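Long-range contact in hydroxyglutarate synthase (Pseudomonas putida, PDB 6W1G), which catalyses the iron(II)-dependent decarboxylation and hydroxylation of 2-oxoadipate to D-2-hydroxyglutarate, a step of D-lysine catabolism: residues Leu34-Val45 and Pro229-Gly240. Numbering follows the deposited sequence. Where two conformers were deposited one is given.
Sequences LLELVSEINQQV and PRTLDIDAIQLG
The carboxamide of N42 reads the backbone of the loop lying against its helix, illustrating how one buried amide can hold a turn by both its N-H and its C=O. Its ND2 gives a nearly straight bond (173°) to R230 O, 3.3 Å away, lying in the plane of the amide and meeting a lone pair of the carbonyl. At the other end OD1 takes two donors: L232 N at 2.8 Å, which comes from above the carbonyl plane, and T231 OG1, tilted only slightly from it. CG, anti to the carbonyl carbon (chi1 -73°), swings the amide over to the loop although CB itself does not point at it. A leucine here would probably leave L232 N and R230 O without these mates and the turn less firmly fixed to the helix. The T231 hydroxyl also accepts from D233 N, closing an ST turn, and D233 OD1 then caps helix 234-240 by accepting from A236 N. The loop thus leads from strand 226-229, at the edge of the five-stranded mixed sheet of this glyoxalase-clan protein, into that helix, which crosses helix 29-48 at 133° with the short axes 9.8 Å apart. Between the two helices I237 is a knob in a hole made by L34, L37, V38 and I41. Its CD1 presses tightly on V38 CG2 at 3.4 Å, while CG1 lies over L37 CD2 at 3.5 Å. I41 reaches with CD1 to the methyl of A236 and lays CG2 against T231 OG1. Farther along the helix V45 spreads its two methyls, CG1 on L232 and CG2 on D233 CB. At the opposite end the ring of P229 rests against L34 and L35, about 6 Å from the side chain of the metal ligand E294.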
ATOM      1  N   LEU A  34      16.644  -6.772   4.363  1.00 13.51           N
ATOM      2  CA  LEU A  34      15.255  -7.193   4.458  1.00 13.04           C
ATOM      3  C   LEU A  34      14.793  -7.941   3.212  1.00 12.85           C
ATOM      4  O   LEU A  34      14.102  -8.965   3.298  1.00 13.32           O
ATOM      5  CB  LEU A  34      14.360  -5.979   4.700  1.00 13.24           C
ATOM      6  CG  LEU A  34      12.866  -6.293   4.788  1.00 13.96           C
ATOM      7  CD1 LEU A  34      12.533  -7.128   5.993  1.00 15.78           C
ATOM      8  CD2 LEU A  34      12.089  -4.998   4.802  1.00 14.58           C
ATOM      9  N   LEU A  35      15.130  -7.435   2.037  1.00 13.51           N
ATOM     10  CA  LEU A  35      14.713  -8.111   0.816  1.00 13.74           C
ATOM     11  C   LEU A  35      15.231  -9.537   0.737  1.00 14.33           C
ATOM     12  O   LEU A  35      14.528 -10.441   0.254  1.00 14.01           O
ATOM     13  CB  LEU A  35      15.139  -7.367  -0.439  1.00 13.28           C
ATOM     14  CG  LEU A  35      14.511  -6.013  -0.691  1.00 14.76           C
ATOM     15  CD1 LEU A  35      15.008  -5.521  -2.036  1.00 16.19           C
ATOM     16  CD2 LEU A  35      13.063  -6.032  -0.621  1.00 17.44           C
ATOM     17  N   GLU A  36      16.472  -9.773   1.188  1.00 14.80           N
ATOM     18  CA  GLU A  36      16.997 -11.141   1.173  1.00 16.63           C
ATOM     19  C   GLU A  36      16.197 -12.035   2.109  1.00 15.09           C
ATOM     20  O   GLU A  36      15.887 -13.180   1.779  1.00 16.87           O
ATOM     21  CB  GLU A  36      18.475 -11.099   1.573  1.00 20.69           C
ATOM     22  CG  GLU A  36      19.361 -10.445   0.532  1.00 27.97           C
ATOM     23  CD  GLU A  36      20.819 -10.311   0.936  1.00 38.23           C
ATOM     24  OE1 GLU A  36      21.126 -10.393   2.143  1.00 40.61           O
ATOM     25  OE2 GLU A  36      21.657 -10.109   0.029  1.00 42.30           O
ATOM     26  N   LEU A  37      15.826 -11.506   3.266  1.00 15.63           N
ATOM     27  CA  LEU A  37      15.037 -12.271   4.222  1.00 15.77           C
ATOM     28  C   LEU A  37      13.644 -12.555   3.672  1.00 13.86           C
ATOM     29  O   LEU A  37      13.132 -13.656   3.815  1.00 14.69           O
ATOM     30  CB  LEU A  37      14.973 -11.486   5.514  1.00 16.85           C
ATOM     31  CG  LEU A  37      14.329 -12.184   6.699  1.00 20.19           C
ATOM     32  CD1 LEU A  37      15.103 -13.464   7.104  1.00 23.48           C
ATOM     33  CD2 LEU A  37      14.291 -11.197   7.845  1.00 21.90           C
ATOM     34  N   VAL A  38      13.036 -11.579   3.004  1.00 12.61           N
ATOM     35  CA  VAL A  38      11.705 -11.760   2.422  1.00 12.54           C
ATOM     36  C   VAL A  38      11.721 -12.864   1.385  1.00 12.21           C
ATOM     37  O   VAL A  38      10.822 -13.717   1.341  1.00 12.99           O
ATOM     38  CB  VAL A  38      11.190 -10.439   1.836  1.00 12.38           C
ATOM     39  CG1 VAL A  38       9.922 -10.672   0.995  1.00 14.46           C
ATOM     40  CG2 VAL A  38      10.905  -9.423   2.945  1.00 13.91           C
ATOM     41  N   SER A  39      12.739 -12.862   0.528  1.00 13.52           N
ATOM     42  CA  SER A  39      12.807 -13.889  -0.499  1.00 15.35           C
ATOM     43  C   SER A  39      12.904 -15.277   0.129  1.00 15.52           C
ATOM     44  O   SER A  39      12.255 -16.223  -0.322  1.00 16.30           O
ATOM     45  CB  SER A  39      14.005 -13.631  -1.402  1.00 19.49           C
ATOM     46  OG  SER A  39      14.114 -14.638  -2.382  1.00 26.64           O
ATOM     47  N   GLU A  40      13.722 -15.413   1.172  1.00 17.34           N
ATOM     48  CA  GLU A  40      13.871 -16.709   1.829  1.00 19.60           C
ATOM     49  C   GLU A  40      12.578 -17.149   2.496  1.00 17.84           C
ATOM     50  O   GLU A  40      12.162 -18.312   2.364  1.00 18.06           O
ATOM     51  CB  GLU A  40      14.969 -16.582   2.883  1.00 24.50           C
ATOM     52  CG  GLU A  40      15.324 -17.846   3.617  1.00 33.56           C
ATOM     53  CD  GLU A  40      16.556 -17.685   4.507  1.00 41.79           C
ATOM     54  OE1 GLU A  40      16.524 -16.851   5.436  1.00 43.50           O
ATOM     55  OE2 GLU A  40      17.560 -18.384   4.267  1.00 47.93           O
ATOM     56  N   ILE A  41      11.944 -16.258   3.247  1.00 15.67           N
ATOM     57  CA  ILE A  41      10.675 -16.594   3.897  1.00 16.00           C
ATOM     58  C   ILE A  41       9.610 -17.000   2.885  1.00 13.61           C
ATOM     59  O   ILE A  41       8.866 -17.979   3.092  1.00 15.06           O
ATOM     60  CB  ILE A  41      10.182 -15.454   4.796  1.00 16.89           C
ATOM     61  CG1 ILE A  41      11.066 -15.316   6.032  1.00 26.07           C
ATOM     62  CG2 ILE A  41       8.711 -15.584   5.184  1.00 17.77           C
ATOM     63  CD1 ILE A  41      11.013 -16.470   6.977  1.00 32.05           C
ATOM     64  N   ASN A  42       9.494 -16.246   1.779  1.00 14.03           N
ATOM     65  CA  ASN A  42       8.443 -16.516   0.805  1.00 13.52           C
ATOM     66  C   ASN A  42       8.669 -17.861   0.142  1.00 14.23           C
ATOM     67  O   ASN A  42       7.727 -18.623  -0.059  1.00 15.06           O
ATOM     68  CB  ASN A  42       8.443 -15.418  -0.235  1.00 13.23           C
ATOM     69  CG  ASN A  42       7.878 -14.102   0.301  1.00 12.79           C
ATOM     70  OD1 ASN A  42       7.478 -14.008   1.467  1.00 14.22           O
ATOM     71  ND2 ASN A  42       7.819 -13.099  -0.549  1.00 13.71           N
ATOM     72  N   GLN A  43       9.925 -18.189  -0.136  1.00 16.23           N
ATOM     73  CA  GLN A  43      10.223 -19.484  -0.721  1.00 17.66           C
ATOM     74  C   GLN A  43       9.872 -20.612   0.230  1.00 17.51           C
ATOM     75  O   GLN A  43       9.349 -21.649  -0.192  1.00 17.77           O
ATOM     76  CB  GLN A  43      11.708 -19.530  -1.051  1.00 21.54           C
ATOM     77  CG  GLN A  43      12.090 -18.878  -2.368  1.00 31.48           C
ATOM     78  CD  GLN A  43      13.327 -19.482  -3.037  1.00 40.78           C
ATOM     79  OE1 GLN A  43      14.027 -20.331  -2.475  1.00 42.84           O
ATOM     80  NE2 GLN A  43      13.597 -19.032  -4.261  1.00 43.67           N
ATOM     81  N   GLN A  44      10.176 -20.446   1.517  1.00 17.15           N
ATOM     82  CA  GLN A  44       9.825 -21.453   2.511  1.00 17.80           C
ATOM     83  C   GLN A  44       8.318 -21.653   2.581  1.00 16.32           C
ATOM     84  O   GLN A  44       7.845 -22.785   2.640  1.00 17.13           O
ATOM     85  CB  GLN A  44      10.367 -21.020   3.863  1.00 20.45           C
ATOM     86  CG  GLN A  44      10.058 -21.954   5.048  1.00 25.78           C
ATOM     87  CD  GLN A  44      10.834 -21.581   6.301  1.00 29.53           C
ATOM     88  OE1 GLN A  44      11.459 -22.436   6.940  1.00 33.91           O
ATOM     89  NE2 GLN A  44      10.789 -20.304   6.669  1.00 32.60           N
ATOM     90  N   VAL A  45       7.539 -20.569   2.587  1.00 14.73           N
ATOM     91  CA  VAL A  45       6.093 -20.731   2.669  1.00 15.43           C
ATOM     92  C   VAL A  45       5.587 -21.513   1.468  1.00 15.93           C
ATOM     93  O   VAL A  45       4.770 -22.429   1.599  1.00 16.27           O
ATOM     94  CB  VAL A  45       5.397 -19.359   2.749  1.00 13.84           C
ATOM     95  CG1 VAL A  45       3.924 -19.534   2.475  1.00 15.95           C
ATOM     96  CG2 VAL A  45       5.660 -18.670   4.101  1.00 14.06           C
ATOM     97  N   PRO A 229       8.359  -4.189   1.194  1.00 10.24           N
ATOM     98  CA  PRO A 229       8.141  -5.409   0.415  1.00 10.69           C
ATOM     99  C   PRO A 229       7.038  -6.240   1.035  1.00 10.57           C
ATOM    100  O   PRO A 229       6.661  -6.065   2.192  1.00 11.75           O
ATOM    101  CB  PRO A 229       9.485  -6.136   0.502  1.00 12.13           C
ATOM    102  CG  PRO A 229      10.022  -5.742   1.808  1.00 13.64           C
ATOM    103  CD  PRO A 229       9.512  -4.343   2.118  1.00 11.66           C
ATOM    104  N   ARG A 230       6.538  -7.181   0.240  1.00 11.02           N
ATOM    105  CA  ARG A 230       5.469  -8.079   0.634  1.00 10.16           C
ATOM    106  C   ARG A 230       6.019  -9.458   0.989  1.00 10.55           C
ATOM    107  O   ARG A 230       6.688 -10.105   0.179  1.00 11.80           O
ATOM    108  CB  ARG A 230       4.441  -8.234  -0.495  1.00 11.08           C
ATOM    109  CG  ARG A 230       3.337  -9.206  -0.157  1.00 11.33           C
ATOM    110  CD  ARG A 230       2.345  -9.348  -1.301  1.00 10.72           C
ATOM    111  NE  ARG A 230       1.374 -10.366  -1.001  1.00 11.37           N
ATOM    112  CZ  ARG A 230       0.450 -10.834  -1.843  1.00 11.51           C
ATOM    113  NH1 ARG A 230       0.370 -10.370  -3.091  1.00 11.15           N
ATOM    114  NH2 ARG A 230      -0.392 -11.766  -1.449  1.00 15.21           N
ATOM    115  N   THR A 231       5.750  -9.888   2.222  1.00 10.12           N
ATOM    116  CA  THR A 231       6.047 -11.248   2.624  1.00 10.82           C
ATOM    117  C   THR A 231       4.775 -12.067   2.718  1.00 10.67           C
ATOM    118  O   THR A 231       3.707 -11.559   3.025  1.00 11.18           O
ATOM    119  CB  THR A 231       6.809 -11.289   3.963  1.00 12.82           C
ATOM    120  OG1 THR A 231       7.182 -12.630   4.290  1.00 14.85           O
ATOM    121  CG2 THR A 231       6.028 -10.744   5.124  1.00 14.58           C
ATOM    122  N   LEU A 232       4.944 -13.379   2.521  1.00 11.23           N
ATOM    123  CA  LEU A 232       3.853 -14.325   2.737  1.00 11.75           C
ATOM    124  C   LEU A 232       3.672 -14.709   4.208  1.00 12.13           C
ATOM    125  O   LEU A 232       2.705 -15.359   4.544  1.00 13.11           O
ATOM    126  CB  LEU A 232       4.095 -15.596   1.917  1.00 11.76           C
ATOM    127  CG  LEU A 232       4.123 -15.376   0.411  1.00 10.80           C
ATOM    128  CD1 LEU A 232       4.408 -16.696  -0.311  1.00 12.04           C
ATOM    129  CD2 LEU A 232       2.843 -14.739  -0.106  1.00 12.06           C
ATOM    130  N   ASP A 233       4.586 -14.342   5.112  1.00 12.90           N
ATOM    131  CA  ASP A 233       4.442 -14.758   6.520  1.00 12.80           C
ATOM    132  C   ASP A 233       5.164 -13.767   7.427  1.00 13.62           C
ATOM    133  O   ASP A 233       6.368 -13.871   7.642  1.00 13.51           O
ATOM    134  CB  ASP A 233       4.964 -16.183   6.724  1.00 14.52           C
ATOM    135  CG  ASP A 233       4.670 -16.698   8.114  1.00 15.69           C
ATOM    136  OD1 ASP A 233       4.355 -15.906   9.030  1.00 14.91           O
ATOM    137  OD2 ASP A 233       4.773 -17.938   8.334  1.00 17.44           O
ATOM    138  N   ILE A 234       4.417 -12.792   7.949  1.00 12.80           N
ATOM    139  CA  ILE A 234       5.039 -11.765   8.772  1.00 13.31           C
ATOM    140  C   ILE A 234       5.494 -12.329  10.107  1.00 13.79           C
ATOM    141  O   ILE A 234       6.429 -11.806  10.711  1.00 15.07           O
ATOM    142  CB  ILE A 234       4.095 -10.558   8.925  1.00 13.54           C
ATOM    143  CG1 ILE A 234       4.882  -9.320   9.366  1.00 13.74           C
ATOM    144  CG2 ILE A 234       3.004 -10.841   9.919  1.00 15.37           C
ATOM    145  CD1 ILE A 234       4.084  -8.082   9.304  1.00 15.69           C
ATOM    146  N   ASP A 235       4.847 -13.388  10.606  1.00 14.20           N
ATOM    147  CA  ASP A 235       5.339 -13.957  11.856  1.00 14.26           C
ATOM    148  C   ASP A 235       6.721 -14.553  11.658  1.00 14.45           C
ATOM    149  O   ASP A 235       7.613 -14.402  12.496  1.00 14.49           O
ATOM    150  CB  ASP A 235       4.404 -15.057  12.344  1.00 15.77           C
ATOM    151  CG  ASP A 235       3.020 -14.552  12.743  1.00 17.82           C
ATOM    152  OD1 ASP A 235       2.922 -13.470  13.306  1.00 19.64           O
ATOM    153  OD2 ASP A 235       2.025 -15.258  12.501  1.00 22.38           O
ATOM    154  N   ALA A 236       6.908 -15.252  10.552  1.00 14.53           N
ATOM    155  CA  ALA A 236       8.188 -15.843  10.230  1.00 15.39           C
ATOM    156  C   ALA A 236       9.242 -14.776  10.017  1.00 15.02           C
ATOM    157  O   ALA A 236      10.390 -14.934  10.452  1.00 16.67           O
ATOM    158  CB  ALA A 236       8.068 -16.758   9.020  1.00 15.47           C
ATOM    159  N   ILE A 237       8.898 -13.688   9.336  1.00 15.15           N
ATOM    160  CA  ILE A 237       9.939 -12.702   9.121  0.55 15.24           C
ATOM    161  C   ILE A 237      10.339 -12.068  10.457  1.00 14.75           C
ATOM    162  O   ILE A 237      11.507 -11.767  10.664  1.00 14.56           O
ATOM    163  CB  ILE A 237       9.546 -11.694   8.026  0.55 15.45           C
ATOM    164  CG1 ILE A 237      10.828 -11.193   7.400  0.55 17.11           C
ATOM    165  CG2 ILE A 237       8.633 -10.678   8.594  0.55 14.41           C
ATOM    166  CD1 ILE A 237      10.612 -10.639   6.069  0.55 15.70           C
ATOM    167  N   GLN A 238       9.379 -11.830  11.359  1.00 14.22           N
ATOM    168  CA  GLN A 238       9.708 -11.246  12.663  0.60 15.83           C
ATOM    169  C   GLN A 238      10.688 -12.123  13.427  1.00 15.12           C
ATOM    170  O   GLN A 238      11.547 -11.596  14.133  1.00 17.12           O
ATOM    171  CB  GLN A 238       8.457 -11.022  13.505  0.60 19.45           C
ATOM    172  CG  GLN A 238       7.695  -9.782  13.155  0.60 19.80           C
ATOM    173  CD  GLN A 238       6.641  -9.465  14.185  0.60 23.70           C
ATOM    174  OE1 GLN A 238       5.674 -10.204  14.347  0.60 28.84           O
ATOM    175  NE2 GLN A 238       6.836  -8.380  14.909  0.60 23.34           N
ATOM    176  N   LEU A 239      10.584 -13.442  13.276  1.00 14.78           N
ATOM    177  CA  LEU A 239      11.497 -14.349  13.934  1.00 15.42           C
ATOM    178  C   LEU A 239      12.900 -14.303  13.333  1.00 16.88           C
ATOM    179  O   LEU A 239      13.867 -14.681  13.998  1.00 17.44           O
ATOM    180  CB  LEU A 239      11.036 -15.798  13.909  1.00 17.95           C
ATOM    181  CG  LEU A 239       9.981 -16.163  14.902  1.00 19.55           C
ATOM    182  CD1 LEU A 239       9.517 -17.610  14.632  1.00 19.60           C
ATOM    183  CD2 LEU A 239      10.498 -16.067  16.329  1.00 17.46           C
ATOM    184  N   GLY A 240      13.027 -13.926  12.074  1.00 17.93           N
ATOM    185  CA  GLY A 240      14.332 -13.792  11.446  1.00 21.12           C
ATOM    186  C   GLY A 240      14.990 -12.413  11.519  1.00 22.70           C
ATOM    187  O   GLY A 240      16.217 -12.345  11.319  1.00 25.32           O
TER